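Local atomic coordinates of La-related protein 7 homolog (Schizosaccharomyces pombe, PDB entry 6TZN), a protein that binds telomerase RNA and promotes its assembly with the catalytic subunit of telomerase, here seen as its C-terminal xRRM domain. Residues His20-Leu31 and Gln83-Ala91; Leu31-Thr40 and Thr71-Arg81. All coordinates share one frame; numbering follows the deposited sequence.

Contact 1. Residues His20-Leu31 and Gln83-Ala91; sequences HPLTNKSTIHSL and QNSHDDIRA
The side-chain amide of Q83 is gripped by polar atoms at both ends. Its OE1 accepts from H20 N (2.9 Å, N-H...O 161°), while NE2 donates to D88 O, an atom in the amide plane and part of the same loop, and to T23 OG1 (3.3 Å), tilted out of it. T23 OG1 in turn donates to H86 O at 2.8 Å; its position anti to the backbone N (chi1 -161°) lets one hydroxyl accept from Q83 and donate to H86. Replacing Q83 by a leucine would probably leave H20 N and D88 O without these partners and T23 OG1 without its donor, weakening the tie between loop and turn. The backbone of S85 and H86 lies over one face of the H20 ring, with CD2 3.7 Å from S85 C, and ND1 accepts from L22 N. Van der Waals contacts follow along the helix. T27 CG2 rests on Q83 NE2 (3.5 Å), L31 CD1 meets Q83 CG and A91 CB, and I89 CD1 packs on S30 CB (3.7 Å). The loop between helix 66-78 and strand 103-106 thus lies along the N-terminal half of helix 25-39, whose I28 turns away toward strand 47-51.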
loop_
_atom_site.group_PDB
_atom_site.type_symbol
_atom_site.label_atom_id
_atom_site.label_comp_id
_atom_site.label_asym_id
_atom_site.label_seq_id
_atom_site.Cartn_x
_atom_site.Cartn_y
_atom_site.Cartn_z
ATOM N N HIS A 20 -6.384 -2.284 -8.540
ATOM C CA HIS A 20 -7.028 -2.196 -9.843
ATOM C C HIS A 20 -6.068 -1.553 -10.845
ATOM O O HIS A 20 -5.464 -0.515 -10.539
ATOM C CB HIS A 20 -8.314 -1.390 -9.753
ATOM C CG HIS A 20 -9.153 -1.479 -10.985
ATOM N ND1 HIS A 20 -8.836 -0.821 -12.157
ATOM C CD2 HIS A 20 -10.284 -2.179 -11.238
ATOM C CE1 HIS A 20 -9.740 -1.109 -13.075
ATOM N NE2 HIS A 20 -10.627 -1.934 -12.545
ATOM N N PRO A 21 -5.892 -2.139 -12.035
ATOM C CA PRO A 21 -4.826 -1.661 -12.934
ATOM C C PRO A 21 -5.034 -0.245 -13.441
ATOM O O PRO A 21 -4.070 0.380 -13.895
ATOM C CB PRO A 21 -4.846 -2.680 -14.085
ATOM C CG PRO A 21 -6.230 -3.255 -14.050
ATOM C CD PRO A 21 -6.581 -3.321 -12.578
ATOM N N LEU A 22 -6.254 0.283 -13.392
ATOM C CA LEU A 22 -6.513 1.608 -13.931
ATOM C C LEU A 22 -6.704 2.658 -12.840
ATOM O O LEU A 22 -7.231 3.742 -13.105
ATOM C CB LEU A 22 -7.648 1.567 -14.955
ATOM C CG LEU A 22 -7.259 0.758 -16.212
ATOM C CD1 LEU A 22 -8.476 0.348 -17.014
ATOM C CD2 LEU A 22 -6.261 1.516 -17.092
ATOM N N THR A 23 -6.246 2.366 -11.619
ATOM C CA THR A 23 -6.330 3.306 -10.512
ATOM C C THR A 23 -5.256 4.390 -10.652
ATOM O O THR A 23 -4.553 4.478 -11.667
ATOM C CB THR A 23 -6.283 2.553 -9.181
ATOM O OG1 THR A 23 -6.804 3.392 -8.144
ATOM C CG2 THR A 23 -4.855 2.117 -8.817
ATOM N N ASN A 24 -5.158 5.256 -9.643
ATOM C CA ASN A 24 -4.187 6.344 -9.648
ATOM C C ASN A 24 -3.693 6.603 -8.228
ATOM O O ASN A 24 -4.203 6.041 -7.257
ATOM C CB ASN A 24 -4.730 7.606 -10.339
ATOM C CG ASN A 24 -5.929 8.217 -9.631
ATOM O OD1 ASN A 24 -6.269 7.848 -8.510
ATOM N ND2 ASN A 24 -6.563 9.185 -10.284
ATOM N N LYS A 25 -2.681 7.466 -8.118
ATOM C CA LYS A 25 -2.054 7.709 -6.821
ATOM C C LYS A 25 -3.036 8.303 -5.819
ATOM O O LYS A 25 -2.989 7.972 -4.630
ATOM C CB LYS A 25 -0.837 8.619 -6.979
ATOM C CG LYS A 25 0.395 7.921 -7.518
ATOM C CD LYS A 25 1.585 8.867 -7.601
ATOM C CE LYS A 25 2.703 8.250 -8.417
ATOM N NZ LYS A 25 4.036 8.792 -8.053
ATOM N N SER A 26 -3.922 9.193 -6.269
ATOM C CA SER A 26 -4.890 9.792 -5.356
ATOM C C SER A 26 -5.805 8.734 -4.749
ATOM O O SER A 26 -6.062 8.739 -3.535
ATOM C CB SER A 26 -5.718 10.845 -6.088
ATOM O OG SER A 26 -6.726 11.361 -5.241
ATOM N N THR A 27 -6.300 7.811 -5.577
ATOM C CA THR A 27 -7.153 6.746 -5.065
ATOM C C THR A 27 -6.377 5.831 -4.133
ATOM O O THR A 27 -6.890 5.439 -3.082
ATOM C CB THR A 27 -7.775 5.948 -6.214
ATOM O OG1 THR A 27 -8.490 6.839 -7.076
ATOM C CG2 THR A 27 -8.737 4.884 -5.684
ATOM N N ILE A 28 -5.138 5.483 -4.496
ATOM C CA ILE A 28 -4.326 4.647 -3.613
ATOM C C ILE A 28 -4.141 5.324 -2.262
ATOM O O ILE A 28 -4.282 4.692 -1.210
ATOM C CB ILE A 28 -2.976 4.292 -4.267
ATOM C CG1 ILE A 28 -3.185 3.480 -5.547
ATOM C CG2 ILE A 28 -2.081 3.557 -3.273
ATOM C CD1 ILE A 28 -1.943 3.449 -6.439
ATOM N N HIS A 29 -3.848 6.622 -2.267
ATOM C CA HIS A 29 -3.684 7.350 -1.011
ATOM C C HIS A 29 -4.952 7.273 -0.167
ATOM O O HIS A 29 -4.901 6.976 1.034
ATOM C CB HIS A 29 -3.312 8.807 -1.298
ATOM C CG HIS A 29 -2.983 9.595 -0.070
ATOM N ND1 HIS A 29 -1.702 10.012 0.220
ATOM C CD2 HIS A 29 -3.764 10.046 0.938
ATOM C CE1 HIS A 29 -1.709 10.690 1.354
ATOM N NE2 HIS A 29 -2.947 10.718 1.814
ATOM N N SER A 30 -6.108 7.526 -0.783
ATOM C CA SER A 30 -7.368 7.478 -0.049
ATOM C C SER A 30 -7.660 6.074 0.459
ATOM O O SER A 30 -8.136 5.904 1.592
ATOM C CB SER A 30 -8.510 7.958 -0.943
ATOM O OG SER A 30 -8.337 9.324 -1.261
ATOM N N LEU A 31 -7.403 5.059 -0.368
ATOM C CA LEU A 31 -7.633 3.679 0.045
ATOM C C LEU A 31 -6.748 3.321 1.236
ATOM O O LEU A 31 -7.216 2.750 2.235
ATOM C CB LEU A 31 -7.373 2.743 -1.135
ATOM C CG LEU A 31 -7.652 1.251 -0.946
ATOM C CD1 LEU A 31 -8.022 0.611 -2.290
ATOM C CD2 LEU A 31 -6.453 0.541 -0.333
ATOM N N GLN A 83 -10.233 -3.964 -4.521
ATOM C CA GLN A 83 -10.666 -2.780 -5.240
ATOM C C GLN A 83 -11.592 -3.203 -6.375
ATOM O O GLN A 83 -11.189 -3.971 -7.253
ATOM C CB GLN A 83 -9.445 -2.050 -5.784
ATOM C CG GLN A 83 -9.439 -0.613 -5.431
ATOM C CD GLN A 83 -8.282 0.146 -6.037
ATOM O OE1 GLN A 83 -7.313 -0.438 -6.544
ATOM N NE2 GLN A 83 -8.375 1.461 -5.987
ATOM N N ASN A 84 -12.829 -2.705 -6.357
ATOM C CA ASN A 84 -13.854 -3.095 -7.323
ATOM C C ASN A 84 -13.878 -2.232 -8.577
ATOM O O ASN A 84 -14.542 -2.596 -9.554
ATOM C CB ASN A 84 -15.230 -3.034 -6.665
ATOM C CG ASN A 84 -15.345 -3.993 -5.512
ATOM O OD1 ASN A 84 -15.380 -5.204 -5.723
ATOM N ND2 ASN A 84 -15.385 -3.466 -4.280
ATOM N N SER A 85 -13.192 -1.101 -8.571
ATOM C CA SER A 85 -13.147 -0.223 -9.727
ATOM C C SER A 85 -11.924 0.654 -9.555
ATOM O O SER A 85 -11.273 0.643 -8.511
ATOM C CB SER A 85 -14.410 0.628 -9.802
ATOM O OG SER A 85 -14.435 1.546 -8.719
ATOM N N HIS A 86 -11.619 1.432 -10.591
ATOM C CA HIS A 86 -10.408 2.235 -10.541
ATOM C C HIS A 86 -10.462 3.315 -9.465
ATOM O O HIS A 86 -9.407 3.786 -9.036
ATOM C CB HIS A 86 -10.130 2.843 -11.915
ATOM C CG HIS A 86 -11.085 3.926 -12.297
ATOM N ND1 HIS A 86 -10.914 5.238 -11.911
ATOM C CD2 HIS A 86 -12.212 3.898 -13.048
ATOM C CE1 HIS A 86 -11.900 5.970 -12.398
ATOM N NE2 HIS A 86 -12.699 5.182 -13.094
ATOM N N ASP A 87 -11.655 3.719 -9.018
ATOM C CA ASP A 87 -11.790 4.797 -8.042
ATOM C C ASP A 87 -12.378 4.316 -6.722
ATOM O O ASP A 87 -12.849 5.129 -5.919
ATOM C CB ASP A 87 -12.559 6.000 -8.600
ATOM C CG ASP A 87 -13.922 5.636 -9.159
ATOM O OD1 ASP A 87 -14.417 4.523 -8.906
ATOM O OD2 ASP A 87 -14.511 6.480 -9.877
ATOM N N ASP A 88 -12.348 3.010 -6.483
ATOM C CA ASP A 88 -12.892 2.434 -5.256
ATOM C C ASP A 88 -11.916 2.649 -4.103
ATOM O O ASP A 88 -10.773 2.188 -4.160
ATOM C CB ASP A 88 -13.117 0.943 -5.503
ATOM C CG ASP A 88 -13.787 0.233 -4.347
ATOM O OD1 ASP A 88 -14.284 0.892 -3.411
ATOM O OD2 ASP A 88 -13.809 -1.011 -4.408
ATOM N N ILE A 89 -12.376 3.342 -3.063
ATOM C CA ILE A 89 -11.578 3.634 -1.873
ATOM C C ILE A 89 -11.813 2.616 -0.755
ATOM O O ILE A 89 -10.873 2.216 -0.067
ATOM C CB ILE A 89 -11.881 5.067 -1.383
ATOM C CG1 ILE A 89 -11.421 6.102 -2.414
ATOM C CG2 ILE A 89 -11.261 5.309 -0.002
ATOM C CD1 ILE A 89 -11.970 7.481 -2.125
ATOM N N ARG A 90 -13.060 2.206 -0.522
ATOM C CA ARG A 90 -13.316 1.345 0.626
ATOM C C ARG A 90 -13.071 -0.126 0.320
ATOM O O ARG A 90 -12.782 -0.899 1.241
ATOM C CB ARG A 90 -14.692 1.616 1.228
ATOM C CG ARG A 90 -15.862 1.102 0.464
ATOM C CD ARG A 90 -17.164 1.721 1.013
ATOM N NE ARG A 90 -17.530 2.920 0.265
ATOM C CZ ARG A 90 -18.658 3.607 0.425
ATOM N NH1 ARG A 90 -19.547 3.241 1.345
ATOM N NH2 ARG A 90 -18.900 4.668 -0.339
ATOM N N ALA A 91 -13.134 -0.522 -0.951
ATOM C CA ALA A 91 -12.609 -1.809 -1.397
ATOM C C ALA A 91 -13.235 -2.999 -0.656
ATOM O O ALA A 91 -12.546 -3.916 -0.210
ATOM C CB ALA A 91 -11.076 -1.826 -1.325
#

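Contact 2. Residues Leu31-Thr40 and Thr71-Arg81; sequences LLSYVFSRQT and TCINAFRTQER
Two helices of the RRM-type alpha/beta sandwich, 25-39 and 66-78, pack against each other here at nearly a right angle: the axes of 31-39 and 71-78 pass 8.9 Å apart, at 85°. V35 stands at the middle. With CG1 anti to the backbone N (chi1 171°), this methyl reaches A75 CB at 3.6 Å and lies over one face of the F76 ring in a CH-pi contact, while L31 CD2 and L32 CD2 come to the ring's edge near CZ and CE2. A second CH-pi contact works the other way round, T71 CG2 sitting over the F36 ring 3.6 Å from its centroid; T40 CG2 touches the same methyl. Q39 fits as a knob into the hole formed by T71, N74, A75 and T78, its chain bent at chi2 (64°) and its OE1 3.2 Å from T78 OG1. A water accepts from N74 ND2 and, weakly, from Q39 NE2. Beyond the helix end, Q79 extends its amide back across V35: NE2 donates to V35 O (3.3 Å), which lies in the amide plane, and more weakly to Q39 OE1. R81 holds the other end of that amide side-on, NE and NH2 (2.7 Å) both reaching Q79 OE1, an arrangement that fixes which way the amide is turned. The R81 guanidinium stands almost perpendicular to the Y34 ring, NH1 meeting its edge at CE1 (3.7 Å). R38 instead lays its guanidinium over a face of that ring and donates from NH1 to Y34 O. Beneath, L32, C72 and F76 rest on the sheet, L32 on I16 and I61, C72 on T14, I16, W63 and A104, and F76 on A104 of strand 103-106.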
loop_
_atom_site.group_PDB
_atom_site.type_symbol
_atom_site.label_atom_id
_atom_site.label_comp_id
_atom_site.label_asym_id
_atom_site.label_seq_id
_atom_site.Cartn_x
_atom_site.Cartn_y
_atom_site.Cartn_z
ATOM N N LEU A 31 -7.403 5.059 -0.368
ATOM C CA LEU A 31 -7.633 3.679 0.045
ATOM C C LEU A 31 -6.748 3.321 1.236
ATOM O O LEU A 31 -7.216 2.750 2.235
ATOM C CB LEU A 31 -7.373 2.743 -1.135
ATOM C CG LEU A 31 -7.652 1.251 -0.946
ATOM C CD1 LEU A 31 -8.022 0.611 -2.290
ATOM C CD2 LEU A 31 -6.453 0.541 -0.333
ATOM N N LEU A 32 -5.458 3.646 1.149
ATOM C CA LEU A 32 -4.554 3.362 2.260
ATOM C C LEU A 32 -5.015 4.060 3.533
ATOM O O LEU A 32 -5.022 3.456 4.605
ATOM C CB LEU A 32 -3.139 3.800 1.893
ATOM C CG LEU A 32 -2.434 2.977 0.819
ATOM C CD1 LEU A 32 -1.111 3.622 0.462
ATOM C CD2 LEU A 32 -2.215 1.542 1.275
ATOM N N SER A 33 -5.413 5.330 3.436
ATOM C CA SER A 33 -5.875 6.056 4.616
ATOM C C SER A 33 -7.142 5.437 5.192
ATOM O O SER A 33 -7.284 5.318 6.414
ATOM C CB SER A 33 -6.108 7.522 4.261
ATOM O OG SER A 33 -4.928 8.089 3.723
ATOM N N TYR A 34 -8.072 5.044 4.326
ATOM C CA TYR A 34 -9.319 4.435 4.770
ATOM C C TYR A 34 -9.048 3.144 5.533
ATOM O O TYR A 34 -9.578 2.930 6.632
ATOM C CB TYR A 34 -10.199 4.177 3.541
ATOM C CG TYR A 34 -11.569 3.640 3.861
ATOM C CD1 TYR A 34 -11.773 2.281 4.077
ATOM C CD2 TYR A 34 -12.659 4.494 3.958
ATOM C CE1 TYR A 34 -13.028 1.791 4.387
ATOM C CE2 TYR A 34 -13.918 4.013 4.255
ATOM C CZ TYR A 34 -14.094 2.662 4.473
ATOM O OH TYR A 34 -15.347 2.189 4.766
ATOM N N VAL A 35 -8.210 2.277 4.966
ATOM C CA VAL A 35 -7.893 1.001 5.601
ATOM C C VAL A 35 -7.111 1.213 6.896
ATOM O O VAL A 35 -7.416 0.598 7.930
ATOM C CB VAL A 35 -7.142 0.113 4.590
ATOM C CG1 VAL A 35 -6.598 -1.137 5.244
ATOM C CG2 VAL A 35 -8.058 -0.254 3.433
ATOM N N PHE A 36 -6.111 2.099 6.858
ATOM C CA PHE A 36 -5.286 2.404 8.025
ATOM C C PHE A 36 -6.148 2.830 9.203
ATOM O O PHE A 36 -5.923 2.394 10.338
ATOM C CB PHE A 36 -4.322 3.534 7.638
ATOM C CG PHE A 36 -3.121 3.701 8.543
ATOM C CD1 PHE A 36 -3.243 4.343 9.767
ATOM C CD2 PHE A 36 -1.860 3.285 8.137
ATOM C CE1 PHE A 36 -2.137 4.535 10.584
ATOM C CE2 PHE A 36 -0.755 3.473 8.943
ATOM C CZ PHE A 36 -0.893 4.094 10.173
ATOM N N SER A 37 -7.157 3.670 8.954
ATOM C CA SER A 37 -7.979 4.185 10.043
ATOM C C SER A 37 -8.815 3.100 10.712
ATOM O O SER A 37 -9.169 3.249 11.888
ATOM C CB SER A 37 -8.866 5.333 9.556
ATOM O OG SER A 37 -9.912 4.865 8.728
ATOM N N ARG A 38 -9.133 2.015 10.002
ATOM C CA ARG A 38 -9.799 0.877 10.629
ATOM C C ARG A 38 -8.846 0.020 11.447
ATOM O O ARG A 38 -9.304 -0.741 12.302
ATOM C CB ARG A 38 -10.475 -0.012 9.580
ATOM C CG ARG A 38 -11.906 0.367 9.255
ATOM C CD ARG A 38 -11.963 1.416 8.185
ATOM N NE ARG A 38 -13.265 2.057 8.154
ATOM C CZ ARG A 38 -13.468 3.292 7.722
ATOM N NH1 ARG A 38 -12.442 4.001 7.262
ATOM N NH2 ARG A 38 -14.692 3.808 7.750
ATOM N N GLN A 39 -7.540 0.132 11.212
ATOM C CA GLN A 39 -6.549 -0.652 11.937
ATOM C C GLN A 39 -6.133 0.017 13.239
ATOM O O GLN A 39 -5.895 -0.668 14.243
ATOM C CB GLN A 39 -5.325 -0.888 11.042
ATOM C CG GLN A 39 -4.352 -1.922 11.563
ATOM C CD GLN A 39 -4.968 -3.308 11.641
ATOM O OE1 GLN A 39 -5.981 -3.592 10.989
ATOM N NE2 GLN A 39 -4.354 -4.181 12.423
ATOM N N THR A 40 -6.058 1.346 13.249
ATOM C CA THR A 40 -5.698 2.069 14.457
ATOM C C THR A 40 -6.185 3.505 14.343
ATOM O O THR A 40 -6.242 4.077 13.249
ATOM C CB THR A 40 -4.185 2.038 14.705
ATOM O OG1 THR A 40 -3.893 2.678 15.953
ATOM C CG2 THR A 40 -3.438 2.757 13.590
ATOM N N THR A 71 1.791 -0.898 10.541
ATOM C CA THR A 71 0.341 -0.785 10.640
ATOM C C THR A 71 -0.319 -1.138 9.311
ATOM O O THR A 71 -1.356 -1.813 9.275
ATOM C CB THR A 71 -0.032 0.635 11.073
ATOM O OG1 THR A 71 0.543 0.920 12.355
ATOM C CG2 THR A 71 -1.542 0.815 11.131
ATOM N N CYS A 72 0.276 -0.686 8.205
ATOM C CA CYS A 72 -0.242 -1.023 6.883
ATOM C C CYS A 72 -0.232 -2.533 6.662
ATOM O O CYS A 72 -1.227 -3.116 6.206
ATOM C CB CYS A 72 0.598 -0.313 5.824
ATOM S SG CYS A 72 0.171 -0.751 4.134
ATOM N N ILE A 73 0.891 -3.186 6.971
ATOM C CA ILE A 73 0.981 -4.635 6.796
ATOM C C ILE A 73 -0.096 -5.341 7.608
ATOM O O ILE A 73 -0.793 -6.235 7.108
ATOM C CB ILE A 73 2.387 -5.140 7.171
ATOM C CG1 ILE A 73 3.453 -4.487 6.290
ATOM C CG2 ILE A 73 2.444 -6.659 7.072
ATOM C CD1 ILE A 73 3.214 -4.664 4.832
ATOM N N ASN A 74 -0.258 -4.943 8.874
ATOM C CA ASN A 74 -1.252 -5.585 9.730
ATOM C C ASN A 74 -2.661 -5.356 9.203
ATOM O O ASN A 74 -3.507 -6.257 9.255
ATOM C CB ASN A 74 -1.129 -5.057 11.160
ATOM C CG ASN A 74 0.148 -5.507 11.838
ATOM O OD1 ASN A 74 0.767 -6.485 11.426
ATOM N ND2 ASN A 74 0.549 -4.791 12.888
ATOM N N ALA A 75 -2.931 -4.154 8.690
ATOM C CA ALA A 75 -4.268 -3.816 8.214
ATOM C C ALA A 75 -4.698 -4.723 7.066
ATOM O O ALA A 75 -5.812 -5.261 7.066
ATOM C CB ALA A 75 -4.301 -2.352 7.780
ATOM N N PHE A 76 -3.837 -4.893 6.060
ATOM C CA PHE A 76 -4.223 -5.731 4.929
ATOM C C PHE A 76 -4.181 -7.216 5.249
ATOM O O PHE A 76 -4.871 -7.997 4.584
ATOM C CB PHE A 76 -3.387 -5.405 3.693
ATOM C CG PHE A 76 -3.756 -4.102 3.059
ATOM C CD1 PHE A 76 -4.879 -4.005 2.251
ATOM C CD2 PHE A 76 -3.003 -2.961 3.305
ATOM C CE1 PHE A 76 -5.232 -2.803 1.677
ATOM C CE2 PHE A 76 -3.346 -1.754 2.732
ATOM C CZ PHE A 76 -4.464 -1.674 1.910
ATOM N N ARG A 77 -3.410 -7.622 6.259
ATOM C CA ARG A 77 -3.442 -9.022 6.667
ATOM C C ARG A 77 -4.759 -9.365 7.347
ATOM O O ARG A 77 -5.298 -10.462 7.157
ATOM C CB ARG A 77 -2.271 -9.332 7.597
ATOM C CG ARG A 77 -2.166 -10.809 7.939
ATOM C CD ARG A 77 -1.136 -11.069 9.023
ATOM N NE ARG A 77 -1.563 -10.540 10.314
ATOM C CZ ARG A 77 -1.002 -9.497 10.915
ATOM N NH1 ARG A 77 0.014 -8.868 10.339
ATOM N NH2 ARG A 77 -1.458 -9.084 12.091
ATOM N N THR A 78 -5.305 -8.433 8.127
ATOM C CA THR A 78 -6.493 -8.727 8.912
ATOM C C THR A 78 -7.793 -8.284 8.250
ATOM O O THR A 78 -8.852 -8.795 8.613
ATOM C CB THR A 78 -6.370 -8.139 10.326
ATOM O OG1 THR A 78 -6.226 -6.719 10.257
ATOM C CG2 THR A 78 -5.155 -8.719 11.039
ATOM N N GLN A 79 -7.744 -7.383 7.274
ATOM C CA GLN A 79 -8.933 -6.916 6.566
ATOM C C GLN A 79 -8.917 -7.450 5.136
ATOM O O GLN A 79 -7.957 -7.218 4.397
ATOM C CB GLN A 79 -8.973 -5.387 6.534
ATOM C CG GLN A 79 -8.871 -4.692 7.890
ATOM C CD GLN A 79 -8.798 -3.179 7.743
ATOM O OE1 GLN A 79 -9.414 -2.609 6.845
ATOM N NE2 GLN A 79 -8.042 -2.525 8.619
ATOM N N GLU A 80 -9.986 -8.148 4.750
ATOM C CA GLU A 80 -10.198 -8.519 3.354
ATOM C C GLU A 80 -10.622 -7.291 2.569
ATOM O O GLU A 80 -11.677 -6.705 2.831
ATOM C CB GLU A 80 -11.309 -9.561 3.248
ATOM C CG GLU A 80 -10.937 -10.940 3.697
ATOM C CD GLU A 80 -12.087 -11.929 3.567
ATOM O OE1 GLU A 80 -11.829 -13.133 3.729
ATOM O OE2 GLU A 80 -13.241 -11.509 3.307
ATOM N N ARG A 81 -9.808 -6.890 1.609
ATOM C CA ARG A 81 -10.156 -5.750 0.779
ATOM C C ARG A 81 -9.859 -6.106 -0.667
ATOM O O ARG A 81 -8.861 -6.769 -0.958
ATOM C CB ARG A 81 -9.358 -4.496 1.184
ATOM C CG ARG A 81 -9.493 -4.085 2.634
ATOM C CD ARG A 81 -10.554 -3.033 2.825
ATOM N NE ARG A 81 -10.773 -2.741 4.240
ATOM C CZ ARG A 81 -11.878 -2.197 4.740
ATOM N NH1 ARG A 81 -12.892 -1.863 3.957
ATOM N NH2 ARG A 81 -11.976 -2.005 6.052
HETATM O O HOH W 1 -1.562 -2.683 13.741
#

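Overall arrangement
Contacts 1 and 2 follow one another along helix 25-39, their centres about 14 Å apart, and share L31. Along the chain, residues 32-40 and 71-81 lie between the two segments of contact 1, and the loop that follows helix 66-78 comes back to the N-terminal part of helix 25-39. The two contacts meet where R81 NH1 probably bonds to R90 O and where I89 and R90 pack on Y34. Contact 2 joins the helices over the four-stranded antiparallel sheet, and contact 1 fastens the long connection leading to strand 103-106, so together they join helices 25-39 and 66-78 and this connection within the xRRM domain.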